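Local atomic coordinates of aspartokinase (PDB entry 3TVI), a protein that probably catalyses the ATP-dependent phosphorylation of the beta-carboxyl group of L-aspartate, the first step from aspartate towards threonine, methionine and lysine. Residues 203-209 against 260-266; 4-10 against 33-39; 68-72 against 99-104; 110-115 against 179-183. All coordinates share one frame; numbering follows the deposited sequence.

Overall arrangement
All four contacts belong to the amino acid kinase part of the chain, and none nests in or crosses another. From the N terminus, contact 2 closes first. It pairs strands 5-9 and 33-38 around helix 17-28. Contact 3 then joins helix 69-85 to helix 92-104. Contact 4 closes a longer loop, bringing strand 180-182 to helix 109-127. Contact 1 comes last and pairs strands 203-208 and 261-265. Contacts 1 and 2 touch, since strands 5-9 and 203-208 are neighbours in one sheet. Contacts 3 and 4 touch through consecutive helices 92-104 and 109-127. Contacts 1 and 3 are the most distant, with centres about 34 Å apart.

Contact 1: 203-209 against 260-266; sequences LYENWTD and PINIKNT
Y204 to T208 pair in parallel with I261 to N265, one residue opposite one. Six backbone hydrogen bonds form the ladder, running from Y204 N to P260 O at one end to T266 N and T208 O at the other. The bond from N206 N to N262 O is 2.9 Å and nearly straight at 175°. T208 OG1 adds only a weak bond to K264 O, and its stronger partner is V210 N.

The aromatic packing centres on W207. K264 lies alongside the indole, and its CB sits over one face, 3.7 Å from the centroid of the six-membered ring. This is a CH-pi contact. At the ring edge, near the plane, W207 CZ3 is 3.5 Å from N265 O. The indole rotation is also fixed by a bond of 2.8 Å from W207 NE1 to E205 OE1. NE1 comes to the anti side of that oxygen but well out of the carboxylate plane. The same oxygen forms a salt bridge with R33 NE.

The apolar contacts gather at the start of the strands. Y204 and I261 point the same way, with Y204 CD2 3.7 Å from I261 CG1. On L203, CG stands anti to the backbone N (chi1 180°), and CD1 reaches N262 CB at 3.9 Å.

T208 and D209 are predicted to bind ATP. The pair lies inside the kinase-domain sheet, with strand 5-9 beside 203-208 and antiparallel strand 274-277 beside 261-265. F9 stacks on W207, while helix 17-28 packs against W207 and T266 through I26.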
# COMPACT_ATOMS: atom_id res chain seq x y z
N LEU B 203 24.11 -16.93 -26.39
CA LEU B 203 24.14 -17.12 -24.95
C LEU B 203 25.09 -16.09 -24.38
O LEU B 203 26.06 -15.72 -25.02
CB LEU B 203 24.65 -18.52 -24.62
CG LEU B 203 24.77 -18.93 -23.15
CD1 LEU B 203 23.42 -18.90 -22.45
CD2 LEU B 203 25.37 -20.33 -23.05
N TYR B 204 24.80 -15.63 -23.18
CA TYR B 204 25.73 -14.81 -22.44
C TYR B 204 25.96 -15.52 -21.12
O TYR B 204 25.12 -15.50 -20.23
CB TYR B 204 25.18 -13.38 -22.29
CG TYR B 204 25.84 -12.51 -21.23
CD1 TYR B 204 27.21 -12.56 -20.99
CD2 TYR B 204 25.07 -11.62 -20.48
CE1 TYR B 204 27.79 -11.75 -20.02
CE2 TYR B 204 25.64 -10.82 -19.51
CZ TYR B 204 27.00 -10.88 -19.29
OH TYR B 204 27.55 -10.08 -18.32
N GLU B 205 27.10 -16.21 -21.02
CA GLU B 205 27.46 -16.91 -19.79
C GLU B 205 28.03 -15.89 -18.86
O GLU B 205 28.87 -15.11 -19.28
CB GLU B 205 28.50 -17.99 -20.06
CG GLU B 205 27.94 -19.24 -20.70
CD GLU B 205 29.00 -20.24 -21.10
OE1 GLU B 205 30.20 -20.00 -20.83
OE2 GLU B 205 28.63 -21.28 -21.69
N ASN B 206 27.58 -15.89 -17.62
CA ASN B 206 28.06 -14.94 -16.63
C ASN B 206 28.73 -15.68 -15.48
O ASN B 206 28.07 -16.13 -14.54
CB ASN B 206 26.90 -14.10 -16.15
CG ASN B 206 27.34 -12.85 -15.43
OD1 ASN B 206 27.62 -12.88 -14.24
ND2 ASN B 206 27.35 -11.73 -16.15
N TRP B 207 30.06 -15.80 -15.56
CA TRP B 207 30.82 -16.66 -14.65
C TRP B 207 31.14 -16.01 -13.35
O TRP B 207 31.78 -14.97 -13.30
CB TRP B 207 32.08 -17.13 -15.33
CG TRP B 207 31.81 -18.10 -16.42
CD1 TRP B 207 31.50 -17.83 -17.74
CD2 TRP B 207 31.77 -19.55 -16.31
NE1 TRP B 207 31.29 -18.99 -18.44
CE2 TRP B 207 31.44 -20.06 -17.63
CE3 TRP B 207 31.97 -20.44 -15.28
CZ2 TRP B 207 31.33 -21.40 -17.89
CZ3 TRP B 207 31.86 -21.80 -15.54
CH2 TRP B 207 31.55 -22.27 -16.82
N THR B 208 30.73 -16.68 -12.27
CA THR B 208 30.78 -16.13 -10.92
C THR B 208 31.31 -17.21 -9.97
O THR B 208 31.93 -18.16 -10.43
CB THR B 208 29.37 -15.71 -10.47
OG1 THR B 208 28.67 -16.84 -9.94
CG2 THR B 208 28.60 -15.14 -11.66
N ASP B 209 31.05 -17.07 -8.67
CA ASP B 209 31.54 -18.05 -7.70
C ASP B 209 30.42 -18.83 -7.03
O ASP B 209 30.61 -19.36 -5.94
CB ASP B 209 32.43 -17.39 -6.64
CG ASP B 209 31.69 -16.38 -5.79
OD1 ASP B 209 31.59 -15.20 -6.20
OD2 ASP B 209 31.22 -16.77 -4.69
N PRO B 260 19.61 -15.31 -23.85
CA PRO B 260 19.57 -15.90 -22.53
C PRO B 260 20.90 -15.75 -21.81
O PRO B 260 21.95 -15.85 -22.43
CB PRO B 260 19.26 -17.37 -22.82
CG PRO B 260 19.82 -17.61 -24.17
CD PRO B 260 19.70 -16.32 -24.91
N ILE B 261 20.83 -15.49 -20.51
CA ILE B 261 21.99 -15.44 -19.65
C ILE B 261 22.05 -16.71 -18.82
O ILE B 261 21.04 -17.11 -18.24
CB ILE B 261 21.89 -14.28 -18.67
CG1 ILE B 261 21.76 -12.97 -19.41
CG2 ILE B 261 23.10 -14.26 -17.74
CD1 ILE B 261 21.67 -11.77 -18.49
N ASN B 262 23.22 -17.32 -18.74
CA ASN B 262 23.44 -18.47 -17.87
C ASN B 262 24.40 -18.10 -16.75
O ASN B 262 25.59 -17.89 -16.99
CB ASN B 262 23.99 -19.63 -18.69
CG ASN B 262 24.22 -20.88 -17.85
OD1 ASN B 262 24.27 -20.83 -16.62
ND2 ASN B 262 24.40 -22.02 -18.52
N ILE B 263 23.89 -18.00 -15.52
CA ILE B 263 24.75 -17.78 -14.36
C ILE B 263 25.47 -19.08 -14.05
O ILE B 263 24.83 -20.10 -13.83
CB ILE B 263 23.99 -17.29 -13.12
CG1 ILE B 263 23.88 -15.77 -13.12
CG2 ILE B 263 24.73 -17.67 -11.86
CD1 ILE B 263 23.20 -15.20 -14.34
N LYS B 264 26.80 -19.04 -14.04
CA LYS B 264 27.61 -20.25 -13.90
C LYS B 264 28.74 -20.05 -12.88
O LYS B 264 29.07 -18.91 -12.52
CB LYS B 264 28.16 -20.64 -15.27
CG LYS B 264 27.92 -22.10 -15.62
CD LYS B 264 27.55 -22.29 -17.08
CE LYS B 264 27.06 -23.71 -17.37
NZ LYS B 264 28.04 -24.75 -16.94
N ASN B 265 29.31 -21.16 -12.41
CA ASN B 265 30.34 -21.12 -11.36
C ASN B 265 31.74 -21.53 -11.85
O ASN B 265 31.96 -22.69 -12.18
CB ASN B 265 29.91 -22.02 -10.21
CG ASN B 265 30.86 -21.96 -9.03
OD1 ASN B 265 31.74 -21.09 -8.96
ND2 ASN B 265 30.70 -22.89 -8.09
N THR B 266 32.66 -20.57 -11.86
CA THR B 266 34.03 -20.81 -12.32
C THR B 266 34.72 -21.94 -11.57
O THR B 266 35.57 -22.62 -12.14
CB THR B 266 34.93 -19.56 -12.16
OG1 THR B 266 34.31 -18.42 -12.76
CG2 THR B 266 36.28 -19.76 -12.82

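Contact 2: 4-10 against 33-39; sequences IVVTKFG and RKYIIPS
T7 and Y35 meet at the middle of a beta-alpha-beta unit in which strands 5-9 and 33-38 run parallel and helix 17-28 makes the crossover. The register slips by one residue between V5 and V6, a beta bulge. V5 pairs with R33, V6 with Y35, and K34 N bonds to V5 O at 3.2 Å.

The T7 hydroxyl lies between its own backbone N and carbonyl carbon (chi1 61°). From there OG1 donates to Y35 O at 2.9 Å. T7 N reaches the same oxygen almost along the carbonyl direction, so two donors from one residue grip it. The T7 methyl stands beside the backbone N. The T7 and R33 side chains cross at about a right angle, with T7 CG2 3.6 Å from R33 CG.

On the opposite face of the sheet, the Y35 ring is covered on one face by K34 CB, which lies over its centre. V6 CG2 meets the ring edge, 4.0 Å from Y35 CD2, and I4 CG2 is also at the edge, near CE2. The phenol oxygen is held by C163 O. V6 CG1, anti to the backbone N (chi1 169°), packs 3.7 Å from I37 CD1.

Strand 5-9 runs into K8, F9 and G10, predicted ATP-binding residues. The K8 ammonium forms a salt bridge with D189, consistent with a fixed position beside the site. Just beyond, F9 O accepts both S39 N at 3.0 Å and S39 OG at 2.7 Å.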
# COMPACT_ATOMS: atom_id res chain seq x y z
N ILE B 4 27.38 -18.83 -30.89
CA ILE B 4 28.26 -17.75 -30.44
C ILE B 4 27.95 -17.44 -28.97
O ILE B 4 27.00 -16.71 -28.67
CB ILE B 4 28.04 -16.46 -31.26
CG1 ILE B 4 28.42 -16.67 -32.72
CG2 ILE B 4 28.86 -15.31 -30.69
CD1 ILE B 4 27.43 -17.52 -33.48
N VAL B 5 28.73 -18.01 -28.06
CA VAL B 5 28.61 -17.72 -26.63
C VAL B 5 29.58 -16.61 -26.28
O VAL B 5 30.66 -16.55 -26.84
CB VAL B 5 28.95 -18.93 -25.76
CG1 VAL B 5 28.66 -18.61 -24.30
CG2 VAL B 5 28.18 -20.16 -26.20
N VAL B 6 29.20 -15.76 -25.35
CA VAL B 6 30.02 -14.66 -24.88
C VAL B 6 30.16 -14.81 -23.38
O VAL B 6 29.16 -15.01 -22.69
CB VAL B 6 29.30 -13.33 -25.14
CG1 VAL B 6 30.00 -12.17 -24.44
CG2 VAL B 6 29.18 -13.09 -26.63
N THR B 7 31.37 -14.68 -22.87
CA THR B 7 31.63 -14.99 -21.47
C THR B 7 32.10 -13.78 -20.71
O THR B 7 32.88 -12.99 -21.24
CB THR B 7 32.72 -16.05 -21.37
OG1 THR B 7 33.92 -15.53 -21.96
CG2 THR B 7 32.31 -17.30 -22.12
N LYS B 8 31.63 -13.62 -19.47
CA LYS B 8 32.21 -12.65 -18.56
C LYS B 8 32.69 -13.35 -17.31
O LYS B 8 32.04 -14.26 -16.83
CB LYS B 8 31.22 -11.57 -18.12
CG LYS B 8 31.54 -11.08 -16.69
CD LYS B 8 30.86 -9.80 -16.26
CE LYS B 8 31.36 -9.41 -14.86
NZ LYS B 8 31.15 -10.48 -13.85
N PHE B 9 33.81 -12.86 -16.77
CA PHE B 9 34.36 -13.37 -15.52
C PHE B 9 34.57 -12.24 -14.53
O PHE B 9 35.09 -11.19 -14.88
CB PHE B 9 35.67 -14.07 -15.82
CG PHE B 9 35.50 -15.24 -16.71
CD1 PHE B 9 35.33 -16.50 -16.18
CD2 PHE B 9 35.46 -15.07 -18.08
CE1 PHE B 9 35.14 -17.60 -17.01
CE2 PHE B 9 35.28 -16.16 -18.92
CZ PHE B 9 35.12 -17.42 -18.38
N GLY B 10 34.15 -12.48 -13.29
CA GLY B 10 34.17 -11.46 -12.25
C GLY B 10 35.45 -11.49 -11.46
O GLY B 10 36.33 -12.29 -11.74
N ARG B 33 32.90 -20.37 -27.02
CA ARG B 33 33.19 -19.26 -26.12
C ARG B 33 34.16 -18.31 -26.81
O ARG B 33 35.35 -18.27 -26.50
CB ARG B 33 33.72 -19.76 -24.77
CG ARG B 33 32.61 -20.34 -23.93
CD ARG B 33 33.10 -21.16 -22.75
NE ARG B 33 31.97 -21.72 -22.00
CZ ARG B 33 31.93 -22.92 -21.43
NH1 ARG B 33 32.95 -23.78 -21.51
NH2 ARG B 33 30.84 -23.30 -20.79
N LYS B 34 33.61 -17.53 -27.74
CA LYS B 34 34.40 -16.66 -28.60
C LYS B 34 34.81 -15.34 -27.93
O LYS B 34 35.94 -14.88 -28.10
CB LYS B 34 33.63 -16.41 -29.91
CG LYS B 34 33.38 -17.69 -30.71
CD LYS B 34 32.88 -17.42 -32.12
CE LYS B 34 33.81 -18.00 -33.21
NZ LYS B 34 34.05 -19.48 -33.16
N TYR B 35 33.92 -14.74 -27.15
CA TYR B 35 34.17 -13.40 -26.59
C TYR B 35 34.22 -13.35 -25.06
O TYR B 35 33.39 -13.93 -24.38
CB TYR B 35 33.15 -12.42 -27.17
CG TYR B 35 33.17 -12.52 -28.67
CD1 TYR B 35 34.33 -12.23 -29.37
CD2 TYR B 35 32.08 -12.99 -29.38
CE1 TYR B 35 34.39 -12.36 -30.75
CE2 TYR B 35 32.12 -13.13 -30.76
CZ TYR B 35 33.28 -12.81 -31.43
OH TYR B 35 33.35 -12.95 -32.79
N ILE B 36 35.23 -12.66 -24.53
CA ILE B 36 35.58 -12.71 -23.12
C ILE B 36 35.65 -11.32 -22.50
O ILE B 36 36.39 -10.46 -22.98
CB ILE B 36 36.95 -13.39 -22.91
CG1 ILE B 36 36.93 -14.83 -23.42
CG2 ILE B 36 37.34 -13.37 -21.43
CD1 ILE B 36 37.07 -14.97 -24.92
N ILE B 37 34.89 -11.11 -21.43
CA ILE B 37 34.85 -9.82 -20.76
C ILE B 37 35.29 -9.98 -19.31
O ILE B 37 34.62 -10.67 -18.54
CB ILE B 37 33.43 -9.24 -20.80
CG1 ILE B 37 33.02 -8.91 -22.23
CG2 ILE B 37 33.36 -7.98 -19.95
CD1 ILE B 37 32.84 -10.12 -23.14
N PRO B 38 36.43 -9.36 -18.93
CA PRO B 38 36.98 -9.49 -17.58
C PRO B 38 36.68 -8.33 -16.65
O PRO B 38 36.59 -7.18 -17.08
CB PRO B 38 38.48 -9.50 -17.84
CG PRO B 38 38.64 -8.57 -18.99
CD PRO B 38 37.41 -8.74 -19.84
N SER B 39 36.54 -8.66 -15.37
CA SER B 39 36.55 -7.68 -14.30
C SER B 39 37.98 -7.48 -13.86
O SER B 39 38.90 -8.02 -14.47
CB SER B 39 35.74 -8.19 -13.12
OG SER B 39 34.56 -8.81 -13.61

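Contact 3: 68-72 against 99-104; sequences FDDVF and VKKNIE
K100 lies between the two phenylalanines F68 and F72, and this is the tightly packed part of the contact. F68, just before helix 69-85, and F72 within it pack on helix 92-104 of the amino acid kinase domain. K100 CB sits over one face of the F72 ring, 3.7 Å from the centroid and 20° off the normal, a CH-pi contact. V99 CG1 meets the edge of that ring, 3.9 Å from F72 CE1. F68 runs past K100 in the opposite direction and brings CE1 to 3.8 Å from K100 CG. The far end of the F68 ring meets the helix backbone, with K100 O in its plane at the edge. F68 CZ is also 3.7 Å from I103 CG2. F68 also touches C58, H61 and V62 of helix 51-63, the third helix at this junction.

The outer side is more open and polar. K100 keeps its chain extended beyond CG, and CG stands anti to the backbone N (chi1 170°). This carries NZ to D69 OD2, a salt bridge of 3.2 Å that the two side chains make at about a right angle. E104 OE1 lies 4.5 Å from the same D69 oxygen, a like-charge approach. K101 NZ forms its own salt bridge with E104 OE2.

The amphipathic K100 thus gives its methylenes to the aromatic core and its charge to the surface. The two lysines probably offset the repulsion between the D69 and E104 carboxylates.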
# COMPACT_ATOMS: atom_id res chain seq x y z
N PHE B 68 52.84 8.66 -6.39
CA PHE B 68 52.11 7.54 -5.78
C PHE B 68 52.91 6.26 -5.95
O PHE B 68 52.35 5.18 -6.15
CB PHE B 68 50.71 7.41 -6.41
CG PHE B 68 50.71 7.50 -7.90
CD1 PHE B 68 50.84 6.38 -8.68
CD2 PHE B 68 50.61 8.73 -8.52
CE1 PHE B 68 50.85 6.47 -10.07
CE2 PHE B 68 50.62 8.84 -9.89
CZ PHE B 68 50.74 7.71 -10.67
N ASP B 69 54.23 6.38 -5.85
CA ASP B 69 55.12 5.27 -6.17
C ASP B 69 54.92 4.09 -5.22
O ASP B 69 54.86 2.95 -5.67
CB ASP B 69 56.57 5.74 -6.19
CG ASP B 69 56.82 6.80 -7.25
OD1 ASP B 69 57.99 7.06 -7.60
OD2 ASP B 69 55.83 7.37 -7.75
N ASP B 70 54.77 4.38 -3.93
CA ASP B 70 54.48 3.34 -2.94
C ASP B 70 53.21 2.56 -3.27
O ASP B 70 53.17 1.34 -3.10
CB ASP B 70 54.37 3.95 -1.53
CG ASP B 70 53.09 4.76 -1.32
OD1 ASP B 70 52.91 5.78 -2.02
OD2 ASP B 70 52.25 4.37 -0.47
N VAL B 71 52.18 3.26 -3.76
CA VAL B 71 50.89 2.64 -4.11
C VAL B 71 51.02 1.78 -5.36
O VAL B 71 50.63 0.62 -5.38
CB VAL B 71 49.79 3.70 -4.36
CG1 VAL B 71 48.51 3.05 -4.85
CG2 VAL B 71 49.52 4.50 -3.10
N PHE B 72 51.57 2.37 -6.42
CA PHE B 72 51.68 1.68 -7.69
C PHE B 72 52.59 0.45 -7.64
O PHE B 72 52.50 -0.42 -8.51
CB PHE B 72 52.16 2.64 -8.78
CG PHE B 72 51.74 2.24 -10.16
CD1 PHE B 72 50.43 2.47 -10.58
CD2 PHE B 72 52.63 1.64 -11.03
CE1 PHE B 72 50.03 2.12 -11.85
CE2 PHE B 72 52.23 1.28 -12.30
CZ PHE B 72 50.93 1.52 -12.71
N VAL B 99 50.59 3.13 -17.93
CA VAL B 99 49.48 3.53 -17.09
C VAL B 99 49.95 4.48 -16.00
O VAL B 99 49.34 5.54 -15.79
CB VAL B 99 48.76 2.33 -16.46
CG1 VAL B 99 48.06 2.74 -15.17
CG2 VAL B 99 47.78 1.73 -17.45
N LYS B 100 51.02 4.12 -15.30
CA LYS B 100 51.50 4.97 -14.22
C LYS B 100 51.69 6.38 -14.76
O LYS B 100 51.14 7.34 -14.23
CB LYS B 100 52.81 4.47 -13.62
CG LYS B 100 53.45 5.46 -12.67
CD LYS B 100 54.44 4.83 -11.71
CE LYS B 100 55.14 5.90 -10.89
NZ LYS B 100 56.31 5.36 -10.13
N LYS B 101 52.43 6.48 -15.85
CA LYS B 101 52.76 7.78 -16.43
C LYS B 101 51.49 8.57 -16.76
O LYS B 101 51.30 9.67 -16.25
CB LYS B 101 53.66 7.61 -17.66
CG LYS B 101 55.14 7.63 -17.32
CD LYS B 101 55.53 6.62 -16.23
CE LYS B 101 56.69 7.09 -15.37
NZ LYS B 101 56.78 6.37 -14.06
N ASN B 102 50.62 7.98 -17.59
CA ASN B 102 49.34 8.61 -17.93
C ASN B 102 48.65 9.25 -16.74
O ASN B 102 48.15 10.38 -16.82
CB ASN B 102 48.38 7.59 -18.55
CG ASN B 102 48.78 7.17 -19.95
OD1 ASN B 102 48.96 5.99 -20.21
ND2 ASN B 102 48.92 8.14 -20.84
N ILE B 103 48.61 8.52 -15.63
CA ILE B 103 47.94 8.98 -14.41
C ILE B 103 48.65 10.20 -13.84
O ILE B 103 48.02 11.23 -13.59
CB ILE B 103 47.86 7.87 -13.34
CG1 ILE B 103 46.88 6.79 -13.78
CG2 ILE B 103 47.39 8.41 -12.00
CD1 ILE B 103 46.55 5.80 -12.69
N GLU B 104 49.96 10.10 -13.64
CA GLU B 104 50.72 11.22 -13.09
C GLU B 104 50.94 12.38 -14.09
O GLU B 104 51.46 13.43 -13.71
CB GLU B 104 52.05 10.76 -12.47
CG GLU B 104 53.07 10.17 -13.42
CD GLU B 104 54.23 9.52 -12.68
OE1 GLU B 104 54.20 9.47 -11.43
OE2 GLU B 104 55.17 9.05 -13.36

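Contact 4: 110-115 against 179-183; sequences DYAASR and DVKTF
D110 sets CG anti to its carbonyl carbon (chi1 -80°), which points the carboxylate at T182. V180 sets CG1 anti to its backbone N (chi1 161°), which lays that methyl on the helix at Y111 and S114. Helix 109-127 of the amino acid kinase fold here receives one strand of a beta hairpin, 172-174 with 180-182. The axes of the short segments are 66° apart, so the strand runs across the helix.

The single hydrogen bond across the contact goes from T182 N to D110 OD2, 2.8 Å long. The donor approaches the anti side of the carboxylate and lies out of its plane. OD2 is also 3.6 Å from T182 CB, so the group rests against the threonine side chain. T182 OG1 is hydrogen-bonded to F171 O, just before strand 172-174. The K181 ammonium is nearby, with NZ 5.0 Å from D110 OD2, and may favour the negative charge.

V180 makes the apolar part. Its CG1 is 3.7 Å from Y111 CA, and its CG2 meets the edge of the Y111 ring near the plane. Y111 CE2 lies over one face of the R115 guanidinium, near its rim. R115 also makes cation-pi contacts with Y118 and Y172. S114 lies close to E117, a predicted substrate-binding residue. R115 NH1 donates to S114 OG at 2.7 Å, almost exactly in the guanidinium plane, and this same oxygen lies 3.6 Å from V180 CG1.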
# COMPACT_ATOMS: atom_id res chain seq x y z
N ASP B 110 38.19 8.47 -14.09
CA ASP B 110 37.60 7.41 -14.91
C ASP B 110 38.67 6.59 -15.64
O ASP B 110 38.63 5.36 -15.64
CB ASP B 110 36.59 7.99 -15.91
CG ASP B 110 35.23 8.26 -15.29
OD1 ASP B 110 35.19 8.76 -14.14
OD2 ASP B 110 34.20 7.99 -15.94
N TYR B 111 39.65 7.25 -16.24
CA TYR B 111 40.77 6.55 -16.82
C TYR B 111 41.49 5.72 -15.75
O TYR B 111 41.69 4.51 -15.91
CB TYR B 111 41.77 7.53 -17.45
CG TYR B 111 43.01 6.83 -17.95
CD1 TYR B 111 44.14 6.73 -17.14
CD2 TYR B 111 43.03 6.21 -19.18
CE1 TYR B 111 45.26 6.07 -17.58
CE2 TYR B 111 44.14 5.54 -19.62
CZ TYR B 111 45.26 5.48 -18.82
OH TYR B 111 46.39 4.81 -19.26
N ALA B 112 41.87 6.38 -14.67
CA ALA B 112 42.57 5.73 -13.57
C ALA B 112 41.94 4.39 -13.19
O ALA B 112 42.57 3.35 -13.32
CB ALA B 112 42.61 6.66 -12.36
N ALA B 113 40.69 4.43 -12.73
CA ALA B 113 40.04 3.26 -12.14
C ALA B 113 39.71 2.18 -13.17
O ALA B 113 39.61 0.99 -12.82
CB ALA B 113 38.79 3.68 -11.39
N SER B 114 39.54 2.57 -14.43
CA SER B 114 39.20 1.61 -15.48
C SER B 114 40.38 0.72 -15.88
O SER B 114 40.18 -0.26 -16.60
CB SER B 114 38.68 2.34 -16.72
OG SER B 114 39.58 3.36 -17.11
N ARG B 115 41.59 1.04 -15.42
CA ARG B 115 42.78 0.29 -15.83
C ARG B 115 42.90 -1.10 -15.20
O ARG B 115 43.62 -1.96 -15.71
CB ARG B 115 44.05 1.12 -15.61
CG ARG B 115 44.51 1.87 -16.85
CD ARG B 115 43.38 2.62 -17.56
NE ARG B 115 43.36 2.37 -19.00
CZ ARG B 115 42.27 2.41 -19.77
NH1 ARG B 115 41.07 2.67 -19.25
NH2 ARG B 115 42.36 2.17 -21.07
N ASP B 179 37.00 10.85 -24.59
CA ASP B 179 37.78 10.52 -23.40
C ASP B 179 37.14 9.37 -22.64
O ASP B 179 35.92 9.17 -22.74
CB ASP B 179 37.94 11.76 -22.50
CG ASP B 179 38.78 12.86 -23.15
OD1 ASP B 179 39.55 12.58 -24.10
OD2 ASP B 179 38.68 14.02 -22.70
N VAL B 180 37.95 8.63 -21.89
CA VAL B 180 37.50 7.43 -21.18
C VAL B 180 36.43 7.75 -20.14
O VAL B 180 36.67 8.51 -19.20
CB VAL B 180 38.65 6.73 -20.46
CG1 VAL B 180 38.14 5.80 -19.37
CG2 VAL B 180 39.48 5.95 -21.46
N LYS B 181 35.26 7.14 -20.32
CA LYS B 181 34.15 7.24 -19.37
C LYS B 181 33.85 5.85 -18.80
O LYS B 181 33.79 4.88 -19.54
CB LYS B 181 32.91 7.81 -20.06
CG LYS B 181 32.03 8.64 -19.14
CD LYS B 181 30.77 9.13 -19.86
CE LYS B 181 30.06 10.21 -19.06
NZ LYS B 181 29.88 9.82 -17.63
N THR B 182 33.65 5.77 -17.50
CA THR B 182 33.38 4.50 -16.84
C THR B 182 31.89 4.43 -16.58
O THR B 182 31.23 5.46 -16.47
CB THR B 182 34.17 4.38 -15.52
OG1 THR B 182 34.64 3.04 -15.36
CG2 THR B 182 33.32 4.78 -14.30
N PHE B 183 31.35 3.21 -16.50
CA PHE B 183 29.95 3.00 -16.10
C PHE B 183 29.78 3.37 -14.64
O PHE B 183 30.69 3.18 -13.84
CB PHE B 183 29.54 1.54 -16.28
CG PHE B 183 29.36 1.13 -17.71
CD1 PHE B 183 28.18 1.41 -18.38
CD2 PHE B 183 30.35 0.45 -18.38
CE1 PHE B 183 28.00 1.03 -19.70
CE2 PHE B 183 30.19 0.06 -19.71
CZ PHE B 183 29.01 0.36 -20.37